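PDB 5OLT: cellulose biosynthesis protein BcsG from Salmonella typhimurium LT2, which is required for cellulose biosynthesis as a subunit of the cellulose synthase, and is represented here by its zinc-binding extramembrane domain of the alkaline phosphatase family. Local coordinates for residues P83-S86 and H87-I90; S97-Y101 and S102-A106; V354-A358 and N359-I363. One frame throughout, in Å; residues are numbered along the deposited sequence.

The three contacts follow one another along the chain and belong to one extramembrane domain. Interaction 1 is the short helix 84-87 leading into strand 90-96 of the large mixed sheet; interaction 2 picks up where that strand ends, in the loop that enters helix 102-110, their centres about 24 Å apart. Interaction 3 is a hairpin of the small four-stranded antiparallel sheet near the C-terminus. Its centre lies about 10 Å from that of interaction 2, and Gly98 O and Glu356 N (2.8 Å) probably form a hydrogen bond between them. The hairpin thus backs the loop before the zinc ligand Ser102, whereas interactions 1 and 3 lie on opposite sides of the chain's centre.

Interaction 1. Residues P83-S86 and H87-I90; sequences PLWS and HFDI
His87 folds back over the residues before it: its backbone N gives a hydrogen bond to Leu84 O (2.9 Å, 158° at the hydrogen), the i to i+3 bond of a single tight helical turn. In the modelled one of its two conformers the imidazole lies across the start of the turn, with Pro83 O over the centre of one face, 3.2 Å above the plane, and His87 CE1 3.7 Å from Pro83 CB. Ser86 OG helps hold that oxygen, giving Pro83 O a hydrogen bond of 2.8 Å in the carbonyl plane, on a lone pair. His87 ND1 is hydrogen-bonded to Asp246 of helix 234-255. Pro83 suits this first turn, where its missing N-H costs nothing.

Phe88 turns its ring back against the side of the turn that carries Leu84 and Trp85, CG being set beside its own backbone N (chi1 -72°). Phe88 CE2 touches two residues, Leu84 CG at 3.9 Å and Trp85 CE3 at 3.9 Å. Trp85 O approaches the ring edge near its plane, 3.7 Å from Phe88 CD2. Three large apolar groups fit this buried side; Leu84 also packs on helix 234-255, and Trp85 NE1 is hydrogen-bonded to Leu79 O.

Phe88 itself is extended, Asp89 returns to helical angles, and Asp89 and Ile90 together face Val296 of strand 291-299: a classic beta bulge leading into strand 90-96 of the central mixed sheet.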
ATOM      1  N   PRO A  83      -1.323   9.213  17.959  1.00 11.93           N
ATOM      2  CA  PRO A  83       0.057   9.631  17.749  1.00 13.53           C
ATOM      3  C   PRO A  83       0.758   8.929  16.585  1.00 13.46           C
ATOM      4  O   PRO A  83       1.691   9.498  16.038  1.00 15.73           O
ATOM      5  CB  PRO A  83       0.765   9.268  19.068  1.00 15.00           C
ATOM      6  CG  PRO A  83      -0.307   9.093  20.080  1.00 17.20           C
ATOM      7  CD  PRO A  83      -1.610   8.876  19.378  1.00 12.84           C
ATOM      8  N   LEU A  84       0.321   7.734  16.176  1.00 12.94           N
ATOM      9  CA  LEU A  84       0.990   7.011  15.071  1.00 12.37           C
ATOM     10  C   LEU A  84       1.105   7.900  13.835  1.00 12.84           C
ATOM     11  O   LEU A  84       2.160   7.923  13.191  1.00 13.31           O
ATOM     12  CB  LEU A  84       0.215   5.726  14.718  1.00 13.23           C
ATOM     13  CG  LEU A  84       0.780   4.934  13.510  1.00 14.66           C
ATOM     14  CD1 LEU A  84       2.125   4.318  13.864  1.00 19.82           C
ATOM     15  CD2 LEU A  84      -0.260   3.893  13.133  1.00 16.20           C
ATOM     16  N   TRP A  85       0.049   8.641  13.499  1.00 13.34           N
ATOM     17  CA  TRP A  85       0.054   9.384  12.246  1.00 13.01           C
ATOM     18  C   TRP A  85       1.140  10.420  12.220  1.00 14.26           C
ATOM     19  O   TRP A  85       1.686  10.677  11.170  1.00 16.97           O
ATOM     20  CB  TRP A  85      -1.311  10.022  11.907  1.00 14.81           C
ATOM     21  CG  TRP A  85      -2.416   9.026  12.035  1.00 14.48           C
ATOM     22  CD1 TRP A  85      -3.464   9.078  12.921  1.00 15.16           C
ATOM     23  CD2 TRP A  85      -2.578   7.818  11.284  1.00 14.02           C
ATOM     24  NE1 TRP A  85      -4.253   7.975  12.776  1.00 15.81           N
ATOM     25  CE2 TRP A  85      -3.751   7.191  11.769  1.00 14.83           C
ATOM     26  CE3 TRP A  85      -1.851   7.194  10.224  1.00 15.03           C
ATOM     27  CZ2 TRP A  85      -4.204   5.972  11.264  1.00 16.44           C
ATOM     28  CZ3 TRP A  85      -2.317   5.988   9.741  1.00 16.44           C
ATOM     29  CH2 TRP A  85      -3.475   5.395  10.266  1.00 16.92           C
ATOM     30  N   SER A  86       1.439  10.989  13.382  0.70 14.30           N
ATOM     31  CA  SER A  86       2.434  12.024  13.469  0.70 15.13           C
ATOM     32  C   SER A  86       3.858  11.471  13.444  0.70 15.90           C
ATOM     33  O   SER A  86       4.806  12.266  13.334  0.70 19.14           O
ATOM     34  CB  SER A  86       2.180  12.874  14.735  0.70 16.42           C
ATOM     35  OG  SER A  86       2.527  12.140  15.887  0.70 18.45           O
ATOM     36  N   HIS A  87       4.027  10.140  13.537  1.00 15.15           N
ATOM     37  CA  HIS A  87       5.338   9.567  13.630  0.70 15.94           C
ATOM     38  C   HIS A  87       5.969   9.224  12.293  1.00 16.48           C
ATOM     39  O   HIS A  87       7.164   9.044  12.200  1.00 19.16           O
ATOM     40  CB  HIS A  87       5.310   8.424  14.647  0.70 17.41           C
ATOM     41  CG  HIS A  87       5.010   8.902  16.041  0.70 17.58           C
ATOM     42  ND1 HIS A  87       4.544   8.074  17.036  0.70 19.58           N
ATOM     43  CD2 HIS A  87       5.054  10.143  16.588  0.70 19.83           C
ATOM     44  CE1 HIS A  87       4.357   8.765  18.144  0.70 20.80           C
ATOM     45  NE2 HIS A  87       4.634  10.028  17.892  0.70 21.40           N
ATOM     46  N   PHE A  88       5.185   9.257  11.236  1.00 12.47           N
ATOM     47  CA  PHE A  88       5.743   8.981   9.899  1.00 11.77           C
ATOM     48  C   PHE A  88       6.625  10.105   9.387  1.00 11.53           C
ATOM     49  O   PHE A  88       6.514  11.242   9.826  1.00 14.04           O
ATOM     50  CB  PHE A  88       4.588   8.767   8.898  1.00 11.65           C
ATOM     51  CG  PHE A  88       3.860   7.465   9.098  1.00 12.00           C
ATOM     52  CD1 PHE A  88       4.433   6.267   8.676  1.00 12.30           C
ATOM     53  CD2 PHE A  88       2.636   7.454   9.737  1.00 13.07           C
ATOM     54  CE1 PHE A  88       3.761   5.068   8.882  1.00 13.28           C
ATOM     55  CE2 PHE A  88       1.950   6.253   9.977  1.00 12.48           C
ATOM     56  CZ  PHE A  88       2.517   5.062   9.550  1.00 12.77           C
ATOM     57  N   ASP A  89       7.492   9.779   8.449  1.00 10.68           N
ATOM     58  CA  ASP A  89       8.245  10.792   7.735  1.00 10.70           C
ATOM     59  C   ASP A  89       7.471  11.313   6.552  1.00 11.25           C
ATOM     60  O   ASP A  89       7.572  12.479   6.223  1.00 11.56           O
ATOM     61  CB  ASP A  89       9.582  10.253   7.248  1.00 11.80           C
ATOM     62  CG  ASP A  89      10.517   9.876   8.362  1.00 12.29           C
ATOM     63  OD1 ASP A  89      10.406  10.439   9.494  1.00 14.69           O
ATOM     64  OD2 ASP A  89      11.410   9.039   8.093  1.00 12.68           O
ATOM     65  N   ILE A  90       6.684  10.449   5.909  1.00 10.84           N
ATOM     66  CA  ILE A  90       5.922  10.757   4.703  1.00 10.71           C
ATOM     67  C   ILE A  90       4.532  10.176   4.907  1.00 10.08           C
ATOM     68  O   ILE A  90       4.417   8.999   5.301  1.00 11.19           O
ATOM     69  CB  ILE A  90       6.591  10.116   3.472  1.00 10.67           C
ATOM     70  CG1 ILE A  90       8.015  10.630   3.267  1.00 11.40           C
ATOM     71  CG2 ILE A  90       5.708  10.330   2.231  1.00 13.20           C
ATOM     72  CD1 ILE A  90       8.816   9.788   2.273  1.00 12.63           C
TER

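Interaction 2. Residues S97-Y101 and S102-A106; sequences SGTSY and SGPAA. With ZN (zinc ion), chain B.
Tyr101 meets Pro104 through its CB, 3.7 Å from Pro104 CD, and presents neither ring face nor ring edge to residues 102-106. Its phenol leads away from the helix, CG lying beside the backbone N (chi1 -67°), and the hydroxyl is hydrogen-bonded to Asp283. Tyr101 occupies the N-cap position of helix 102-110, and its carbonyl O takes the first i to i+4 bond, from Ala105 N at 3.1 Å. A helix whose first residue is a metal-bound serine recalls the alkaline phosphatase family, in which the nucleophilic hydroxyl sits at a helix N-terminus beside the metal; the geometry is consistent with that role here.

Thr99, two residues before Tyr101, reaches the same turn and crosses Pro104 at about a right angle. A chi1 of -178° sets its methyl between the backbone N and carbonyl carbon of Thr99, against the first helical turn, with Thr99 CG2 3.4 Å from Ala105 N and 3.7 Å from Ala105 CB. A small alanine allows this close approach, and proline suits the first turn because its nitrogen has no helical acceptor to lose. Thr99 OG1 accepts a weak hydrogen bond from Tyr101 N, and its stronger polar partner is Asn357. Before it, Ser97 OG holds Thr99 O at 2.9 Å, in the carbonyl plane, across Gly98, whose positive phi of 81° is easily adopted without a side chain.

Cys67, Glu266 and His267 complete the protein ligands of the zinc, and a citrate, probably from crystallisation, is hydrogen-bonded to Gly103 N and Ser102 OG. Ser102 OG binds the zinc ion at 2.0 Å, with water 1 at 2.5 Å from the metal.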
ATOM      1  N   SER A  97      -6.186   2.551  -3.048  1.00  9.32           N
ATOM      2  CA  SER A  97      -5.789   1.139  -2.960  1.00  9.12           C
ATOM      3  C   SER A  97      -6.143   0.316  -4.213  1.00  9.09           C
ATOM      4  O   SER A  97      -5.649  -0.799  -4.362  1.00 10.36           O
ATOM      5  CB  SER A  97      -6.425   0.460  -1.740  1.00  9.92           C
ATOM      6  OG  SER A  97      -7.812   0.336  -1.936  1.00 11.78           O
ATOM      7  N   GLY A  98      -6.965   0.868  -5.097  1.00  9.33           N
ATOM      8  CA  GLY A  98      -7.242   0.220  -6.383  1.00  9.16           C
ATOM      9  C   GLY A  98      -8.279  -0.887  -6.364  1.00  9.66           C
ATOM     10  O   GLY A  98      -8.569  -1.417  -7.436  1.00  9.85           O
ATOM     11  N   THR A  99      -8.796  -1.248  -5.179  1.00  8.85           N
ATOM     12  CA  THR A  99      -9.710  -2.399  -5.033  1.00  8.55           C
ATOM     13  C   THR A  99     -10.245  -2.414  -3.639  1.00  8.91           C
ATOM     14  O   THR A  99      -9.708  -1.707  -2.745  1.00 10.15           O
ATOM     15  CB  THR A  99      -8.950  -3.716  -5.331  1.00  9.80           C
ATOM     16  OG1 THR A  99      -9.862  -4.817  -5.234  1.00 11.36           O
ATOM     17  CG2 THR A  99      -7.786  -3.920  -4.361  1.00 11.63           C
ATOM     18  N   SER A 100     -11.321  -3.176  -3.426  1.00  9.39           N
ATOM     19  CA  SER A 100     -11.843  -3.307  -2.074  1.00  9.51           C
ATOM     20  C   SER A 100     -11.762  -4.726  -1.522  1.00  8.81           C
ATOM     21  O   SER A 100     -12.348  -4.969  -0.453  1.00 10.19           O
ATOM     22  CB  SER A 100     -13.236  -2.741  -1.961  1.00 12.19           C
ATOM     23  OG  SER A 100     -14.132  -3.351  -2.874  1.00 12.51           O
ATOM     24  N   TYR A 101     -11.013  -5.617  -2.194  1.00  9.17           N
ATOM     25  CA  TYR A 101     -10.833  -6.994  -1.712  1.00  9.71           C
ATOM     26  C   TYR A 101      -9.382  -7.274  -1.391  1.00 10.06           C
ATOM     27  O   TYR A 101      -8.480  -6.696  -2.003  1.00 10.59           O
ATOM     28  CB  TYR A 101     -11.324  -7.994  -2.768  1.00 11.41           C
ATOM     29  CG  TYR A 101     -12.834  -7.983  -3.035  1.00 12.05           C
ATOM     30  CD1 TYR A 101     -13.764  -7.757  -2.018  1.00 13.71           C
ATOM     31  CD2 TYR A 101     -13.303  -8.300  -4.298  1.00 12.84           C
ATOM     32  CE1 TYR A 101     -15.146  -7.792  -2.276  1.00 13.91           C
ATOM     33  CE2 TYR A 101     -14.666  -8.384  -4.566  1.00 13.92           C
ATOM     34  CZ  TYR A 101     -15.578  -8.121  -3.556  1.00 12.59           C
ATOM     35  OH  TYR A 101     -16.938  -8.205  -3.881  1.00 15.43           O
ATOM     36  N   SER A 102      -9.158  -8.189  -0.435  1.00  9.53           N
ATOM     37  CA  SER A 102      -7.818  -8.407   0.089  1.00 10.06           C
ATOM     38  C   SER A 102      -6.846  -9.017  -0.907  1.00 10.34           C
ATOM     39  O   SER A 102      -5.707  -8.541  -1.037  1.00 11.17           O
ATOM     40  CB  SER A 102      -7.885  -9.344   1.298  1.00 11.09           C
ATOM     41  OG  SER A 102      -8.766  -8.840   2.295  1.00 11.58           O
ATOM     42  N   GLY A 103      -7.282 -10.068  -1.622  1.00 10.18           N
ATOM     43  CA  GLY A 103      -6.376 -10.741  -2.560  1.00 10.90           C
ATOM     44  C   GLY A 103      -5.866  -9.816  -3.641  1.00 10.55           C
ATOM     45  O   GLY A 103      -4.654  -9.656  -3.813  1.00 10.84           O
ATOM     46  N   PRO A 104      -6.784  -9.140  -4.342  1.00  9.56           N
ATOM     47  CA  PRO A 104      -6.326  -8.223  -5.386  1.00 10.29           C
ATOM     48  C   PRO A 104      -5.489  -7.079  -4.815  1.00  9.28           C
ATOM     49  O   PRO A 104      -4.562  -6.629  -5.494  1.00 10.42           O
ATOM     50  CB  PRO A 104      -7.618  -7.686  -5.986  1.00 11.16           C
ATOM     51  CG  PRO A 104      -8.696  -8.549  -5.504  1.00 14.26           C
ATOM     52  CD  PRO A 104      -8.240  -9.393  -4.376  1.00 10.18           C
ATOM     53  N   ALA A 105      -5.789  -6.606  -3.593  1.00  9.15           N
ATOM     54  CA  ALA A 105      -4.968  -5.552  -3.006  1.00  9.34           C
ATOM     55  C   ALA A 105      -3.544  -5.985  -2.811  1.00  9.21           C
ATOM     56  O   ALA A 105      -2.610  -5.214  -3.106  1.00  9.76           O
ATOM     57  CB  ALA A 105      -5.546  -5.103  -1.680  1.00 11.27           C
ATOM     58  N   ALA A 106      -3.368  -7.188  -2.285  1.00 10.00           N
ATOM     59  CA  ALA A 106      -2.017  -7.694  -2.033  1.00 10.34           C
ATOM     60  C   ALA A 106      -1.265  -7.900  -3.346  1.00 10.24           C
ATOM     61  O   ALA A 106      -0.083  -7.546  -3.458  1.00 10.79           O
ATOM     62  CB  ALA A 106      -2.078  -8.985  -1.257  1.00 12.71           C
TER
HETATM   63 ZN    ZN B 601      -8.578  -7.179   3.389  0.75 12.46          ZN
HETATM   64  O   HOH W   1     -10.773  -8.356   3.596  1.00 32.28           O

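Interaction 3. Residues V354-A358 and N359-I363; sequences VSENA and NAVVI
Ser355 and Val362 face each other as an antiparallel hydrogen-bonded pair, bonded both ways (Ser355 N to Val362 O 2.9 Å, Val362 N to Ser355 O 2.8 Å), in a hairpin closed by a type I turn from Asn357 to Ala360. Asn357 N also gives a hydrogen bond to Ala360 O at 3.0 Å, while the return bond from Ala360 N is long and weak.

Glu356 and Val361 form the non-hydrogen-bonded pair between and run alongside each other in the same direction, with Glu356 CG 4.0 Å from Val361 CG2. The aliphatic part of the extended glutamate packs on the valine and carries the carboxylate onward, where Tyr38 OH and His119 N hold its two oxygens. Val354 continues the apolar row: Val354 CG2 lies 4.0 Å from Ile363 CG2, and Val354 CG1 4.1 Å from Val361 CG1. Beta-branched residues suit such extended backbone.

Ala358 and Asn359 make the exposed turn, where Asn359 ND2 is hydrogen-bonded to Asn374. Val354 and Val361 pack against helix 27-42, Ser355 and Val362 meet helix 287-290 on the other face, and strand 368-373 pairs with 360-365 to extend the sheet.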
ATOM      1  N   VAL A 354      -8.522   5.047  -9.725  1.00  9.76           N
ATOM      2  CA  VAL A 354      -9.339   4.044 -10.400  1.00  8.96           C
ATOM      3  C   VAL A 354      -9.290   2.799  -9.535  1.00  8.89           C
ATOM      4  O   VAL A 354      -8.212   2.384  -9.100  1.00  9.26           O
ATOM      5  CB  VAL A 354      -8.746   3.728 -11.786  1.00  9.35           C
ATOM      6  CG1 VAL A 354      -9.480   2.549 -12.436  1.00 10.61           C
ATOM      7  CG2 VAL A 354      -8.772   4.994 -12.660  1.00 11.32           C
ATOM      8  N   SER A 355     -10.449   2.199  -9.272  1.00  8.80           N
ATOM      9  CA  SER A 355     -10.485   1.004  -8.433  1.00  9.15           C
ATOM     10  C   SER A 355     -11.364  -0.049  -9.073  1.00  9.36           C
ATOM     11  O   SER A 355     -12.369   0.289  -9.737  1.00 10.16           O
ATOM     12  CB  SER A 355     -11.044   1.335  -7.042  1.00 10.31           C
ATOM     13  OG  SER A 355     -10.241   2.327  -6.432  1.00 10.91           O
ATOM     14  N   GLU A 356     -10.990  -1.304  -8.882  1.00  9.10           N
ATOM     15  CA  GLU A 356     -11.733  -2.391  -9.503  1.00  9.98           C
ATOM     16  C   GLU A 356     -11.783  -3.598  -8.674  1.00 10.07           C
ATOM     17  O   GLU A 356     -10.848  -3.904  -7.930  1.00 10.99           O
ATOM     18  CB  GLU A 356     -11.034  -2.877 -10.801  1.00 13.71           C
ATOM     19  CG  GLU A 356     -10.651  -1.821 -11.750  1.00 15.45           C
ATOM     20  CD  GLU A 356     -10.210  -2.363 -13.085  1.00 14.04           C
ATOM     21  OE1 GLU A 356     -10.548  -3.527 -13.509  1.00 13.33           O
ATOM     22  OE2 GLU A 356      -9.539  -1.546 -13.709  1.00 15.41           O
ATOM     23  N   ASN A 357     -12.909  -4.305  -8.815  0.70 10.76           N
ATOM     24  CA  ASN A 357     -12.997  -5.723  -8.432  0.70 11.78           C
ATOM     25  C   ASN A 357     -13.421  -6.442  -9.732  0.70 12.11           C
ATOM     26  O   ASN A 357     -13.618  -5.785 -10.745  0.70 11.86           O
ATOM     27  CB  ASN A 357     -14.010  -5.923  -7.298  0.70 12.41           C
ATOM     28  CG  ASN A 357     -13.686  -5.106  -6.044  0.70 11.53           C
ATOM     29  OD1 ASN A 357     -12.525  -4.878  -5.696  0.70 11.17           O
ATOM     30  ND2 ASN A 357     -14.723  -4.718  -5.325  0.70 11.20           N
ATOM     31  N   ALA A 358     -13.599  -7.763  -9.716  1.00 14.18           N
ATOM     32  CA  ALA A 358     -13.945  -8.516 -10.946  1.00 15.33           C
ATOM     33  C   ALA A 358     -15.116  -7.911 -11.695  1.00 16.59           C
ATOM     34  O   ALA A 358     -15.112  -7.850 -12.931  1.00 21.08           O
ATOM     35  CB  ALA A 358     -14.222  -9.981 -10.659  1.00 17.65           C
ATOM     36  N   ASN A 359     -16.075  -7.388 -10.943  1.00 14.39           N
ATOM     37  CA  ASN A 359     -17.327  -7.009 -11.567  1.00 18.21           C
ATOM     38  C   ASN A 359     -17.615  -5.526 -11.680  1.00 17.31           C
ATOM     39  O   ASN A 359     -18.642  -5.123 -12.203  1.00 20.64           O
ATOM     40  CB  ASN A 359     -18.467  -7.666 -10.775  1.00 24.70           C
ATOM     41  CG  ASN A 359     -18.491  -9.176 -10.891  1.00 26.12           C
ATOM     42  OD1 ASN A 359     -17.857  -9.908 -10.113  1.00 30.14           O
ATOM     43  ND2 ASN A 359     -19.298  -9.661 -11.830  1.00 30.33           N
ATOM     44  N   ALA A 360     -16.714  -4.697 -11.167  1.00 14.37           N
ATOM     45  CA  ALA A 360     -17.025  -3.285 -11.035  1.00 12.65           C
ATOM     46  C   ALA A 360     -15.771  -2.461 -11.159  1.00 11.85           C
ATOM     47  O   ALA A 360     -14.704  -2.861 -10.662  1.00 12.57           O
ATOM     48  CB  ALA A 360     -17.666  -3.020  -9.678  1.00 14.75           C
ATOM     49  N   VAL A 361     -15.917  -1.312 -11.825  1.00 11.44           N
ATOM     50  CA  VAL A 361     -14.854  -0.275 -11.865  1.00  9.97           C
ATOM     51  C   VAL A 361     -15.441   1.024 -11.320  1.00 10.51           C
ATOM     52  O   VAL A 361     -16.594   1.376 -11.627  1.00 11.28           O
ATOM     53  CB  VAL A 361     -14.347  -0.029 -13.316  1.00 10.87           C
ATOM     54  CG1 VAL A 361     -13.200   0.954 -13.309  1.00 11.34           C
ATOM     55  CG2 VAL A 361     -13.874  -1.324 -14.022  1.00 12.74           C
ATOM     56  N   VAL A 362     -14.650   1.708 -10.483  1.00  9.68           N
ATOM     57  CA  VAL A 362     -15.038   3.005  -9.956  1.00  9.60           C
ATOM     58  C   VAL A 362     -13.946   3.982 -10.384  1.00  9.45           C
ATOM     59  O   VAL A 362     -12.747   3.711 -10.220  1.00  9.66           O
ATOM     60  CB  VAL A 362     -15.165   2.992  -8.421  1.00  9.57           C
ATOM     61  CG1 VAL A 362     -15.386   4.392  -7.881  1.00 11.66           C
ATOM     62  CG2 VAL A 362     -16.327   2.098  -8.025  1.00 10.73           C
ATOM     63  N   ILE A 363     -14.373   5.136 -10.887  1.00  9.26           N
ATOM     64  CA  ILE A 363     -13.448   6.235 -11.247  1.00  9.86           C
ATOM     65  C   ILE A 363     -13.972   7.553 -10.720  1.00 10.12           C
ATOM     66  O   ILE A 363     -15.150   7.667 -10.353  1.00 11.54           O
ATOM     67  CB  ILE A 363     -13.220   6.355 -12.788  1.00 10.47           C
ATOM     68  CG1 ILE A 363     -14.487   6.860 -13.504  1.00 11.62           C
ATOM     69  CG2 ILE A 363     -12.751   4.987 -13.329  1.00 11.35           C
ATOM     70  CD1 ILE A 363     -14.324   7.063 -15.019  1.00 13.67           C
TER